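Local coordinates for Tat (Twin-arginine translocation) pathway signal sequence containing protein (Mycobacterium tuberculosis, PDB 5IMU) that is of unknown function, its C-terminal fragment pairing an alpha/beta/alpha sandwich with a helical bundle and holding a potassium ion in the crystal, at residues E28-S32 / E172-Y178; L45-D49 / V79-L83; W54-H58 / V186-M190; R112-S116 / Y204-H209. All blocks are in the same frame, centred on the assembly; numbering follows the deposited sequence.

Interaction 1: E28-S32 / E172-Y178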
loop_
_atom_site.group_PDB
_atom_site.type_symbol
_atom_site.label_atom_id
_atom_site.label_comp_id
_atom_site.label_asym_id
_atom_site.label_seq_id
_atom_site.Cartn_x
_atom_site.Cartn_y
_atom_site.Cartn_z
ATOM N N GLU A 28 -9.672 6.138 0.243
ATOM C CA GLU A 28 -8.722 7.087 -0.339
ATOM C C GLU A 28 -9.107 7.364 -1.786
ATOM O O GLU A 28 -8.585 6.739 -2.720
ATOM C CB GLU A 28 -7.287 6.565 -0.246
ATOM C CG GLU A 28 -6.276 7.586 -0.725
ATOM C CD GLU A 28 -6.519 8.946 -0.098
ATOM O OE1 GLU A 28 -6.173 9.113 1.090
ATOM O OE2 GLU A 28 -7.072 9.837 -0.780
ATOM N N PRO A 29 -10.020 8.314 -2.013
ATOM C CA PRO A 29 -10.512 8.565 -3.377
ATOM C C PRO A 29 -9.607 9.444 -4.223
ATOM O O PRO A 29 -9.869 9.591 -5.425
ATOM C CB PRO A 29 -11.862 9.249 -3.131
ATOM C CG PRO A 29 -11.671 9.967 -1.827
ATOM C CD PRO A 29 -10.743 9.106 -1.001
ATOM N N ARG A 30 -8.557 10.024 -3.648
ATOM C CA ARG A 30 -7.711 10.959 -4.376
ATOM C C ARG A 30 -6.732 10.276 -5.324
ATOM O O ARG A 30 -6.030 10.974 -6.063
ATOM C CB ARG A 30 -6.947 11.844 -3.384
ATOM C CG ARG A 30 -7.854 12.712 -2.518
ATOM C CD ARG A 30 -7.064 13.475 -1.461
ATOM N NE ARG A 30 -6.645 12.613 -0.359
ATOM C CZ ARG A 30 -5.925 13.026 0.680
ATOM N NH1 ARG A 30 -5.536 14.292 0.759
ATOM N NH2 ARG A 30 -5.591 12.172 1.638
ATOM N N ILE A 31 -6.671 8.943 -5.334
ATOM C CA ILE A 31 -5.787 8.205 -6.226
ATOM C C ILE A 31 -6.607 7.167 -6.982
ATOM O O ILE A 31 -7.707 6.791 -6.574
ATOM C CB ILE A 31 -4.626 7.526 -5.471
ATOM C CG1 ILE A 31 -5.159 6.439 -4.537
ATOM C CG2 ILE A 31 -3.821 8.557 -4.693
ATOM C CD1 ILE A 31 -4.087 5.817 -3.660
ATOM N N SER A 32 -6.047 6.698 -8.097
ATOM C CA SER A 32 -6.746 5.750 -8.956
ATOM C C SER A 32 -6.527 4.320 -8.478
ATOM O O SER A 32 -5.441 3.966 -8.010
ATOM C CB SER A 32 -6.277 5.892 -10.406
ATOM O OG SER A 32 -6.684 7.134 -10.949
ATOM N N GLU A 172 -0.293 13.411 3.280
ATOM C CA GLU A 172 -1.010 14.540 2.698
ATOM C C GLU A 172 -0.155 15.277 1.675
ATOM O O GLU A 172 -0.669 15.742 0.652
ATOM C CB GLU A 172 -1.475 15.484 3.805
ATOM C CG GLU A 172 -2.564 14.881 4.669
ATOM C CD GLU A 172 -3.769 14.466 3.849
ATOM O OE1 GLU A 172 -4.427 15.356 3.271
ATOM O OE2 GLU A 172 -4.048 13.251 3.755
ATOM N N SER A 173 1.147 15.402 1.935
ATOM C CA SER A 173 2.040 16.009 0.952
ATOM C C SER A 173 2.005 15.240 -0.363
ATOM O O SER A 173 1.875 15.830 -1.442
ATOM C CB SER A 173 3.464 16.070 1.502
ATOM O OG SER A 173 4.357 16.621 0.548
ATOM N N VAL A 174 2.097 13.912 -0.288
ATOM C CA VAL A 174 2.162 13.096 -1.497
ATOM C C VAL A 174 0.827 13.109 -2.229
ATOM O O VAL A 174 0.770 13.325 -3.446
ATOM C CB VAL A 174 2.598 11.662 -1.147
ATOM C CG1 VAL A 174 2.274 10.714 -2.291
ATOM C CG2 VAL A 174 4.081 11.626 -0.837
ATOM N N LEU A 175 -0.269 12.874 -1.505
ATOM C CA LEU A 175 -1.564 12.736 -2.160
ATOM C C LEU A 175 -2.084 14.056 -2.712
ATOM O O LEU A 175 -2.888 14.044 -3.649
ATOM C CB LEU A 175 -2.579 12.119 -1.197
ATOM C CG LEU A 175 -2.195 10.697 -0.782
ATOM C CD1 LEU A 175 -3.314 10.027 -0.014
ATOM C CD2 LEU A 175 -1.797 9.873 -1.998
ATOM N N LYS A 176 -1.637 15.189 -2.170
ATOM C CA LYS A 176 -1.998 16.471 -2.762
ATOM C C LYS A 176 -1.172 16.771 -4.008
ATOM O O LYS A 176 -1.644 17.481 -4.904
ATOM C CB LYS A 176 -1.843 17.589 -1.729
ATOM C CG LYS A 176 -2.908 17.562 -0.632
ATOM C CD LYS A 176 -2.583 18.531 0.498
ATOM C CE LYS A 176 -3.676 18.542 1.562
ATOM N NZ LYS A 176 -4.975 19.045 1.031
ATOM N N ALA A 177 0.050 16.236 -4.090
ATOM C CA ALA A 177 0.875 16.440 -5.274
ATOM C C ALA A 177 0.526 15.463 -6.389
ATOM O O ALA A 177 0.794 15.750 -7.562
ATOM C CB ALA A 177 2.356 16.320 -4.911
ATOM N N TYR A 178 -0.056 14.317 -6.043
ATOM C CA TYR A 178 -0.520 13.317 -7.006
ATOM C C TYR A 178 -1.387 13.968 -8.087
ATOM O O TYR A 178 -2.212 14.831 -7.784
ATOM C CB TYR A 178 -1.297 12.219 -6.262
ATOM C CG TYR A 178 -1.868 11.096 -7.108
ATOM C CD1 TYR A 178 -3.093 11.235 -7.750
ATOM C CD2 TYR A 178 -1.201 9.881 -7.227
ATOM C CE1 TYR A 178 -3.625 10.209 -8.507
ATOM C CE2 TYR A 178 -1.727 8.846 -7.983
ATOM C CZ TYR A 178 -2.940 9.016 -8.620
ATOM O OH TYR A 178 -3.471 7.992 -9.373
HETATM O O HOH W 1 -6.246 16.847 -0.619
HETATM O O HOH W 2 -4.866 9.019 -12.034
#
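R30 lies with its guanidinium between two carboxylates, that of E172 on the helix across from it and that of E28 two residues back in its own loop. CG stands opposite the carbonyl carbon (chi1 -62°), CD continues outward, and a bend at chi3 (-75°) turns the flat end toward the helix. NE gives its hydrogen to E28 OE2 at 2.8 Å, and that oxygen also takes the backbone N-H of R30 on its anti lone pair. NH2 is shared, reaching E28 OE1 at 3.2 Å and E172 OE2 at 2.8 Å, the latter almost straight (173°). NH1 completes the end-on grip on E172 through OE1 at 2.9 Å, and it also donates to a water that accepts from K176 NZ as well. CB of L175 covers one guanidinium face; four in-plane bonds to carboxylates and one to water fix the rotation of the group. E28 OE1 is also hydrogen-bonded to H58 NE2.

Beyond it, I31 CG2 sits squarely over the Y178 ring, 3.8 Å from its centroid, and also touches L175 CD2 at 3.6 Å. S32 N donates to Y178 OH at 3.2 Å, while D49 is a further hydrogen-bonding partner of that hydroxyl. The loop leaving helix 6-27 is thus pinned to the C-terminal end of helix 157-177 just before the chain enters strand 33-37.

Interaction 2: L45-D49 / V79-L83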
loop_
_atom_site.group_PDB
_atom_site.type_symbol
_atom_site.label_atom_id
_atom_site.label_comp_id
_atom_site.label_asym_id
_atom_site.label_seq_id
_atom_site.Cartn_x
_atom_site.Cartn_y
_atom_site.Cartn_z
ATOM N N LEU A 45 -6.657 -9.422 -8.040
ATOM C CA LEU A 45 -5.515 -8.524 -7.933
ATOM C C LEU A 45 -6.005 -7.093 -7.757
ATOM O O LEU A 45 -6.899 -6.649 -8.484
ATOM C CB LEU A 45 -4.632 -8.631 -9.178
ATOM C CG LEU A 45 -3.411 -7.716 -9.263
ATOM C CD1 LEU A 45 -2.390 -8.079 -8.196
ATOM C CD2 LEU A 45 -2.796 -7.788 -10.650
ATOM N N LEU A 46 -5.419 -6.374 -6.799
ATOM C CA LEU A 46 -5.798 -4.999 -6.491
ATOM C C LEU A 46 -4.575 -4.098 -6.592
ATOM O O LEU A 46 -3.516 -4.417 -6.038
ATOM C CB LEU A 46 -6.407 -4.897 -5.090
ATOM C CG LEU A 46 -6.781 -3.487 -4.630
ATOM C CD1 LEU A 46 -7.848 -2.879 -5.526
ATOM C CD2 LEU A 46 -7.238 -3.505 -3.187
ATOM N N VAL A 47 -4.721 -2.971 -7.294
ATOM C CA VAL A 47 -3.605 -2.063 -7.536
ATOM C C VAL A 47 -4.053 -0.615 -7.390
ATOM O O VAL A 47 -5.233 -0.284 -7.537
ATOM C CB VAL A 47 -2.982 -2.258 -8.939
ATOM C CG1 VAL A 47 -2.530 -3.697 -9.148
ATOM C CG2 VAL A 47 -3.963 -1.829 -10.024
ATOM N N THR A 48 -3.084 0.243 -7.078
ATOM C CA THR A 48 -3.138 1.669 -7.353
ATOM C C THR A 48 -1.833 2.044 -8.043
ATOM O O THR A 48 -0.827 1.340 -7.923
ATOM C CB THR A 48 -3.324 2.509 -6.079
ATOM O OG1 THR A 48 -3.258 3.903 -6.410
ATOM C CG2 THR A 48 -2.236 2.187 -5.065
ATOM N N ASP A 49 -1.850 3.151 -8.782
ATOM C CA ASP A 49 -0.654 3.606 -9.477
ATOM C C ASP A 49 0.151 4.611 -8.660
ATOM O O ASP A 49 1.019 5.296 -9.214
ATOM C CB ASP A 49 -1.019 4.193 -10.845
ATOM C CG ASP A 49 -1.901 5.426 -10.747
ATOM O OD1 ASP A 49 -2.386 5.748 -9.641
ATOM O OD2 ASP A 49 -2.111 6.081 -11.791
ATOM N N VAL A 79 -3.354 2.134 -13.930
ATOM C CA VAL A 79 -3.915 1.024 -13.164
ATOM C C VAL A 79 -4.310 -0.131 -14.072
ATOM O O VAL A 79 -4.222 -1.300 -13.674
ATOM C CB VAL A 79 -5.108 1.508 -12.315
ATOM C CG1 VAL A 79 -4.624 2.423 -11.203
ATOM C CG2 VAL A 79 -6.137 2.215 -13.188
ATOM N N ILE A 80 -4.742 0.162 -15.299
ATOM C CA ILE A 80 -5.094 -0.908 -16.230
ATOM C C ILE A 80 -3.850 -1.702 -16.612
ATOM O O ILE A 80 -3.846 -2.939 -16.580
ATOM C CB ILE A 80 -5.802 -0.335 -17.470
ATOM C CG1 ILE A 80 -6.937 0.603 -17.056
ATOM C CG2 ILE A 80 -6.343 -1.463 -18.331
ATOM C CD1 ILE A 80 -7.990 -0.051 -16.191
ATOM N N ASP A 81 -2.772 -0.999 -16.977
ATOM C CA ASP A 81 -1.516 -1.672 -17.298
ATOM C C ASP A 81 -0.999 -2.481 -16.114
ATOM O O ASP A 81 -0.463 -3.583 -16.293
ATOM C CB ASP A 81 -0.462 -0.652 -17.733
ATOM C CG ASP A 81 -0.749 -0.051 -19.096
ATOM O OD1 ASP A 81 0.056 0.790 -19.555
ATOM O OD2 ASP A 81 -1.773 -0.415 -19.709
ATOM N N LEU A 82 -1.150 -1.953 -14.895
ATOM C CA LEU A 82 -0.611 -2.634 -13.720
ATOM C C LEU A 82 -1.330 -3.948 -13.443
ATOM O O LEU A 82 -0.728 -4.874 -12.888
ATOM C CB LEU A 82 -0.691 -1.716 -12.496
ATOM C CG LEU A 82 0.294 -0.547 -12.454
ATOM C CD1 LEU A 82 0.007 0.353 -11.262
ATOM C CD2 LEU A 82 1.726 -1.063 -12.404
ATOM N N LEU A 83 -2.607 -4.055 -13.822
ATOM C CA LEU A 83 -3.342 -5.296 -13.596
ATOM C C LEU A 83 -2.773 -6.452 -14.407
ATOM O O LEU A 83 -2.885 -7.612 -13.994
ATOM C CB LEU A 83 -4.822 -5.111 -13.934
ATOM C CG LEU A 83 -5.733 -4.420 -12.922
ATOM C CD1 LEU A 83 -7.157 -4.390 -13.449
ATOM C CD2 LEU A 83 -5.672 -5.131 -11.582
HETATM O O HOH W 3 -3.919 5.003 -13.468
#
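A short helix lies over the face of the mixed sheet, the helix-on-strand layer packing of an alpha/beta/alpha sandwich: V47 and L45 of strand 44-48 meet V79, L82 and L83 of helix 79-83. The two axes approach to 8.0 Å and run at 144° to each other, closer to antiparallel than to parallel. V47 carries the middle through one methyl. Its CG2 lies between backbone N and carbonyl carbon and faces the helix, where it touches L82 CB at 4.1 Å, L83 CD2 at 4.0 Å and the carbonyl oxygen of V79. L45 and L83 lie alongside each other, pointing opposite ways, L45 CD2 ending 3.3 Å from L83 O. At the other end, L82 CD1 rests 3.6 Å from T48 O, and V79 CG1 comes 3.8 Å from D49 N, a buried amide for which the model offers no partner.

Polar contact is left to one water, which donates to D49 OD2 at 2.7 Å and accepts from V79 N in the first turn of the helix. D49 OD1 turns instead to Y178 OH. V79 and L83 also touch A34 of strand 33-37, and L83 reaches V89 of strand 88-92, so the helix spans three neighbouring strands.

Interaction 3: W54-H58 / V186-M190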
loop_
_atom_site.group_PDB
_atom_site.type_symbol
_atom_site.label_atom_id
_atom_site.label_comp_id
_atom_site.label_asym_id
_atom_site.label_seq_id
_atom_site.Cartn_x
_atom_site.Cartn_y
_atom_site.Cartn_z
ATOM N N TRP A 54 2.436 -0.586 -4.587
ATOM C CA TRP A 54 2.391 -0.423 -3.142
ATOM C C TRP A 54 1.028 0.113 -2.717
ATOM O O TRP A 54 0.424 0.937 -3.409
ATOM C CB TRP A 54 3.511 0.527 -2.714
ATOM C CG TRP A 54 3.606 0.834 -1.253
ATOM C CD1 TRP A 54 4.054 0.006 -0.265
ATOM C CD2 TRP A 54 3.302 2.086 -0.622
ATOM N NE1 TRP A 54 4.024 0.659 0.947
ATOM C CE2 TRP A 54 3.567 1.937 0.754
ATOM C CE3 TRP A 54 2.822 3.314 -1.088
ATOM C CZ2 TRP A 54 3.366 2.972 1.672
ATOM C CZ3 TRP A 54 2.622 4.340 -0.178
ATOM C CH2 TRP A 54 2.893 4.163 1.185
ATOM N N ILE A 55 0.534 -0.372 -1.587
ATOM C CA ILE A 55 -0.741 0.065 -1.022
ATOM C C ILE A 55 -0.445 0.863 0.236
ATOM O O ILE A 55 0.208 0.344 1.156
ATOM C CB ILE A 55 -1.672 -1.122 -0.721
ATOM C CG1 ILE A 55 -1.801 -2.039 -1.940
ATOM C CG2 ILE A 55 -3.044 -0.620 -0.291
ATOM C CD1 ILE A 55 -2.261 -1.335 -3.201
ATOM N N PRO A 56 -0.899 2.116 0.344
ATOM C CA PRO A 56 -0.533 2.937 1.494
ATOM C C PRO A 56 -1.150 2.393 2.780
ATOM O O PRO A 56 -2.186 1.711 2.739
ATOM C CB PRO A 56 -1.092 4.324 1.141
ATOM C CG PRO A 56 -2.189 4.050 0.159
ATOM C CD PRO A 56 -1.721 2.862 -0.631
ATOM N N PRO A 57 -0.546 2.687 3.933
ATOM C CA PRO A 57 -0.986 2.021 5.174
ATOM C C PRO A 57 -2.370 2.428 5.650
ATOM O O PRO A 57 -3.014 1.645 6.359
ATOM C CB PRO A 57 0.092 2.423 6.196
ATOM C CG PRO A 57 1.224 2.989 5.398
ATOM C CD PRO A 57 0.616 3.558 4.157
ATOM N N HIS A 58 -2.853 3.618 5.300
ATOM C CA HIS A 58 -4.129 4.065 5.844
ATOM C C HIS A 58 -5.329 3.475 5.114
ATOM O O HIS A 58 -6.468 3.785 5.479
ATOM C CB HIS A 58 -4.208 5.597 5.839
ATOM C CG HIS A 58 -4.279 6.203 4.471
ATOM N ND1 HIS A 58 -3.228 6.155 3.579
ATOM C CD2 HIS A 58 -5.270 6.885 3.850
ATOM C CE1 HIS A 58 -3.573 6.773 2.463
ATOM N NE2 HIS A 58 -4.806 7.226 2.601
ATOM N N VAL A 186 7.477 9.531 -1.470
ATOM C CA VAL A 186 6.837 8.236 -1.260
ATOM C C VAL A 186 7.773 7.297 -0.509
ATOM O O VAL A 186 7.351 6.571 0.400
ATOM C CB VAL A 186 6.390 7.636 -2.607
ATOM C CG1 VAL A 186 5.882 6.218 -2.415
ATOM C CG2 VAL A 186 5.318 8.506 -3.245
ATOM N N GLY A 187 9.057 7.300 -0.872
ATOM C CA GLY A 187 10.019 6.478 -0.158
ATOM C C GLY A 187 10.094 6.820 1.318
ATOM O O GLY A 187 10.154 5.929 2.168
ATOM N N ASP A 188 10.084 8.115 1.642
ATOM C CA ASP A 188 10.049 8.533 3.041
ATOM C C ASP A 188 8.804 7.999 3.742
ATOM O O ASP A 188 8.875 7.506 4.873
ATOM C CB ASP A 188 10.102 10.058 3.131
ATOM C CG ASP A 188 11.467 10.619 2.780
ATOM O OD1 ASP A 188 12.334 9.846 2.318
ATOM O OD2 ASP A 188 11.675 11.838 2.964
ATOM N N TRP A 189 7.648 8.111 3.082
ATOM C CA TRP A 189 6.405 7.545 3.601
ATOM C C TRP A 189 6.567 6.062 3.920
ATOM O O TRP A 189 6.130 5.587 4.974
ATOM C CB TRP A 189 5.294 7.774 2.572
ATOM C CG TRP A 189 3.886 7.514 3.026
ATOM C CD1 TRP A 189 3.472 7.062 4.247
ATOM C CD2 TRP A 189 2.701 7.694 2.241
ATOM N NE1 TRP A 189 2.100 6.952 4.269
ATOM C CE2 TRP A 189 1.604 7.334 3.049
ATOM C CE3 TRP A 189 2.462 8.127 0.933
ATOM C CZ2 TRP A 189 0.288 7.392 2.589
ATOM C CZ3 TRP A 189 1.158 8.185 0.481
ATOM C CH2 TRP A 189 0.087 7.820 1.307
ATOM N N MET A 190 7.222 5.319 3.021
ATOM C CA MET A 190 7.400 3.884 3.223
ATOM C C MET A 190 8.302 3.591 4.418
ATOM O O MET A 190 8.003 2.702 5.225
ATOM C CB MET A 190 7.972 3.244 1.958
ATOM C CG MET A 190 7.018 3.227 0.772
ATOM S SD MET A 190 7.855 2.796 -0.766
ATOM C CE MET A 190 6.463 2.638 -1.880
#
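The indole of W54 is wedged between its own loop and helix 183-199 while driving its far edge into a second tryptophan, W189. The two six-membered rings form a T-shaped (edge-to-face) pair, with planes at 80° and centroids 5.2 Å apart. CH2 of W54 points over the centre of the W189 face, and its nearest approach is to CD2. H58 completes an aromatic cluster, lying rim to rim with W189 rather than over it, its ND1 at the indole edge.

M190 supplies the Met-aromatic part. Its chain runs extended beyond CG (chi2 168°, chi3 172°), alongside W54 in the opposite direction, which brings the CE methyl down on the five-membered ring, 3.6 Å from the centroid. The sulfur stands higher, 4.5 Å from that centroid yet almost on the ring normal. CA of P56 lies against the opposite face of W54, so both sides of the indole are filled.

The prolines extend the apolar surface on W189: P56 CB meets CZ2 at 3.7 Å, and P57 CD comes obliquely to W189 NE1. This buried core joins the loop between strands 44-48 and 65-67 to helix 183-199, about 6 Å, centre to centre, from the middle of the folded chain, where W189 also touches V170 of helix 157-177. The polar tips of the loop look elsewhere: H58 NE2 bonds to E28, and W54 NE1 to H209 ND1 on helix 203-216.

Interaction 4: R112-S116 / Y204-H209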
loop_
_atom_site.group_PDB
_atom_site.type_symbol
_atom_site.label_atom_id
_atom_site.label_comp_id
_atom_site.label_asym_id
_atom_site.label_seq_id
_atom_site.Cartn_x
_atom_site.Cartn_y
_atom_site.Cartn_z
ATOM N N ARG A 112 -3.723 -8.552 6.458
ATOM C CA ARG A 112 -2.686 -9.461 6.940
ATOM C C ARG A 112 -2.221 -10.408 5.839
ATOM O O ARG A 112 -1.017 -10.559 5.603
ATOM C CB ARG A 112 -3.191 -10.252 8.145
ATOM C CG ARG A 112 -2.127 -11.143 8.766
ATOM C CD ARG A 112 -2.711 -12.060 9.830
ATOM N NE ARG A 112 -3.576 -11.332 10.754
ATOM C CZ ARG A 112 -3.157 -10.760 11.878
ATOM N NH1 ARG A 112 -1.882 -10.831 12.226
ATOM N NH2 ARG A 112 -4.017 -10.115 12.656
ATOM N N SER A 113 -3.164 -11.054 5.152
ATOM C CA SER A 113 -2.786 -12.007 4.113
ATOM C C SER A 113 -2.215 -11.301 2.889
ATOM O O SER A 113 -1.241 -11.775 2.293
ATOM C CB SER A 113 -3.987 -12.869 3.725
ATOM O OG SER A 113 -5.100 -12.069 3.357
ATOM N N ALA A 114 -2.799 -10.165 2.503
ATOM C CA ALA A 114 -2.363 -9.491 1.283
ATOM C C ALA A 114 -0.950 -8.938 1.420
ATOM O O ALA A 114 -0.168 -8.982 0.463
ATOM C CB ALA A 114 -3.337 -8.371 0.920
ATOM N N ARG A 115 -0.599 -8.422 2.596
ATOM C CA ARG A 115 0.682 -7.754 2.784
ATOM C C ARG A 115 1.768 -8.670 3.341
ATOM O O ARG A 115 2.889 -8.204 3.565
ATOM C CB ARG A 115 0.512 -6.535 3.704
ATOM C CG ARG A 115 -0.488 -5.490 3.201
ATOM C CD ARG A 115 -0.645 -4.355 4.208
ATOM N NE ARG A 115 -1.729 -3.430 3.879
ATOM C CZ ARG A 115 -1.565 -2.282 3.228
ATOM N NH1 ARG A 115 -0.358 -1.909 2.825
ATOM N NH2 ARG A 115 -2.611 -1.501 2.980
ATOM N N SER A 116 1.478 -9.957 3.550
ATOM C CA SER A 116 2.445 -10.894 4.113
ATOM C C SER A 116 3.069 -11.817 3.069
ATOM O O SER A 116 3.787 -12.751 3.440
ATOM C CB SER A 116 1.791 -11.746 5.202
ATOM O OG SER A 116 1.365 -10.954 6.295
ATOM N N TYR A 204 5.777 -8.280 10.077
ATOM C CA TYR A 204 5.511 -8.600 8.680
ATOM C C TYR A 204 5.097 -7.362 7.894
ATOM O O TYR A 204 5.368 -7.277 6.690
ATOM C CB TYR A 204 4.437 -9.682 8.576
ATOM C CG TYR A 204 3.078 -9.237 9.053
ATOM C CD1 TYR A 204 2.730 -9.335 10.392
ATOM C CD2 TYR A 204 2.142 -8.720 8.170
ATOM C CE1 TYR A 204 1.491 -8.931 10.837
ATOM C CE2 TYR A 204 0.897 -8.316 8.605
ATOM C CZ TYR A 204 0.579 -8.422 9.941
ATOM O OH TYR A 204 -0.659 -8.019 10.387
ATOM N N LEU A 205 4.443 -6.397 8.548
ATOM C CA LEU A 205 4.119 -5.143 7.874
ATOM C C LEU A 205 5.364 -4.293 7.663
ATOM O O LEU A 205 5.541 -3.701 6.591
ATOM C CB LEU A 205 3.079 -4.360 8.672
ATOM C CG LEU A 205 1.643 -4.876 8.677
ATOM C CD1 LEU A 205 0.756 -3.875 9.383
ATOM C CD2 LEU A 205 1.163 -5.113 7.257
ATOM N N ALA A 206 6.226 -4.204 8.680
ATOM C CA ALA A 206 7.500 -3.512 8.515
ATOM C C ALA A 206 8.295 -4.109 7.364
ATOM O O ALA A 206 8.922 -3.383 6.584
ATOM C CB ALA A 206 8.305 -3.576 9.815
ATOM N N ASN A 207 8.265 -5.436 7.237
ATOM C CA ASN A 207 8.914 -6.103 6.114
ATOM C C ASN A 207 8.301 -5.664 4.788
ATOM O O ASN A 207 9.019 -5.350 3.831
ATOM C CB ASN A 207 8.811 -7.618 6.293
ATOM C CG ASN A 207 9.651 -8.381 5.294
ATOM O OD1 ASN A 207 10.879 -8.395 5.382
ATOM N ND2 ASN A 207 8.994 -9.034 4.341
ATOM N N TYR A 208 6.967 -5.629 4.719
ATOM C CA TYR A 208 6.275 -5.212 3.501
ATOM C C TYR A 208 6.721 -3.823 3.061
ATOM O O TYR A 208 7.050 -3.603 1.889
ATOM C CB TYR A 208 4.761 -5.254 3.735
ATOM C CG TYR A 208 3.905 -4.626 2.650
ATOM C CD1 TYR A 208 3.440 -5.381 1.577
ATOM C CD2 TYR A 208 3.536 -3.289 2.717
ATOM C CE1 TYR A 208 2.647 -4.812 0.592
ATOM C CE2 TYR A 208 2.746 -2.711 1.737
ATOM C CZ TYR A 208 2.304 -3.478 0.676
ATOM O OH TYR A 208 1.516 -2.910 -0.301
ATOM N N HIS A 209 6.744 -2.869 3.992
ATOM C CA HIS A 209 7.085 -1.499 3.625
ATOM C C HIS A 209 8.568 -1.364 3.295
ATOM O O HIS A 209 8.940 -0.602 2.397
ATOM C CB HIS A 209 6.688 -0.542 4.748
ATOM C CG HIS A 209 5.209 -0.385 4.904
ATOM N ND1 HIS A 209 4.401 0.094 3.896
ATOM C CD2 HIS A 209 4.390 -0.646 5.951
ATOM C CE1 HIS A 209 3.148 0.122 4.314
ATOM N NE2 HIS A 209 3.115 -0.322 5.558
#
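R115 and Y208 are the centre of this helix-to-helix packing, in which the short helix 111-115 leans on the early turns of helix 203-216, with no hydrogen bond passing directly between the two segments.

Apolar and CH-pi contacts come first. The aliphatic part of R115 does the packing. Its chain leaves opposite the carbonyl carbon (chi1 -58°) and stays extended to NE, so that CB covers one face of the Y208 ring, 4.1 Å from the centroid and somewhat toward the rim, while CD touches L205 CD2 at 3.6 Å. The guanidinium then stands steeply to the same ring, with planes 77° apart, and brings NH1 edge-on to 3.4 Å from Y208 CE2.

Contacts of polar groups with Y204 follow, at the outer side. Its ring packs beside S116, whose OG approaches CD2, and its OH lies over a face of the R112 guanidinium at 3.6 Å from NH1, a contact without a hydrogen bond. S116 OG also turns back to R112 O, one turn earlier, at a spacing short enough to leave the exact bond length doubtful.

Hydrogen bonds and charge are supplied from outside. D111 pairs with R115 NE from its own helix, while P56 O accepts from NH2 and holds the guanidinium to the loop before strand 65-67. The same loop ties the two helices together at a single residue: R115 NH1 donates to I55 O, and I55 N donates to Y208 OH.

Interactions 2 and 3 are the buried pair, both almost wholly apolar across the contact, but one packs aliphatic branches of helix on sheet and the other aromatic rings of loop on helix. Interactions 1 and 4 are only partly buried, and there arginines take over: in 1 the charge is paired across the contact, in 4 that of R115 is met by D111, outside the contact. Interactions 1, 3 and 4 all join earlier parts of the chain to the C-terminal helices 157-177, 183-199 and 203-216, whereas 2 stays within the sandwich. Interaction 3 lies between 1 and 4, touching both, while 1 and 4 sit on opposite sides of the chain's centre.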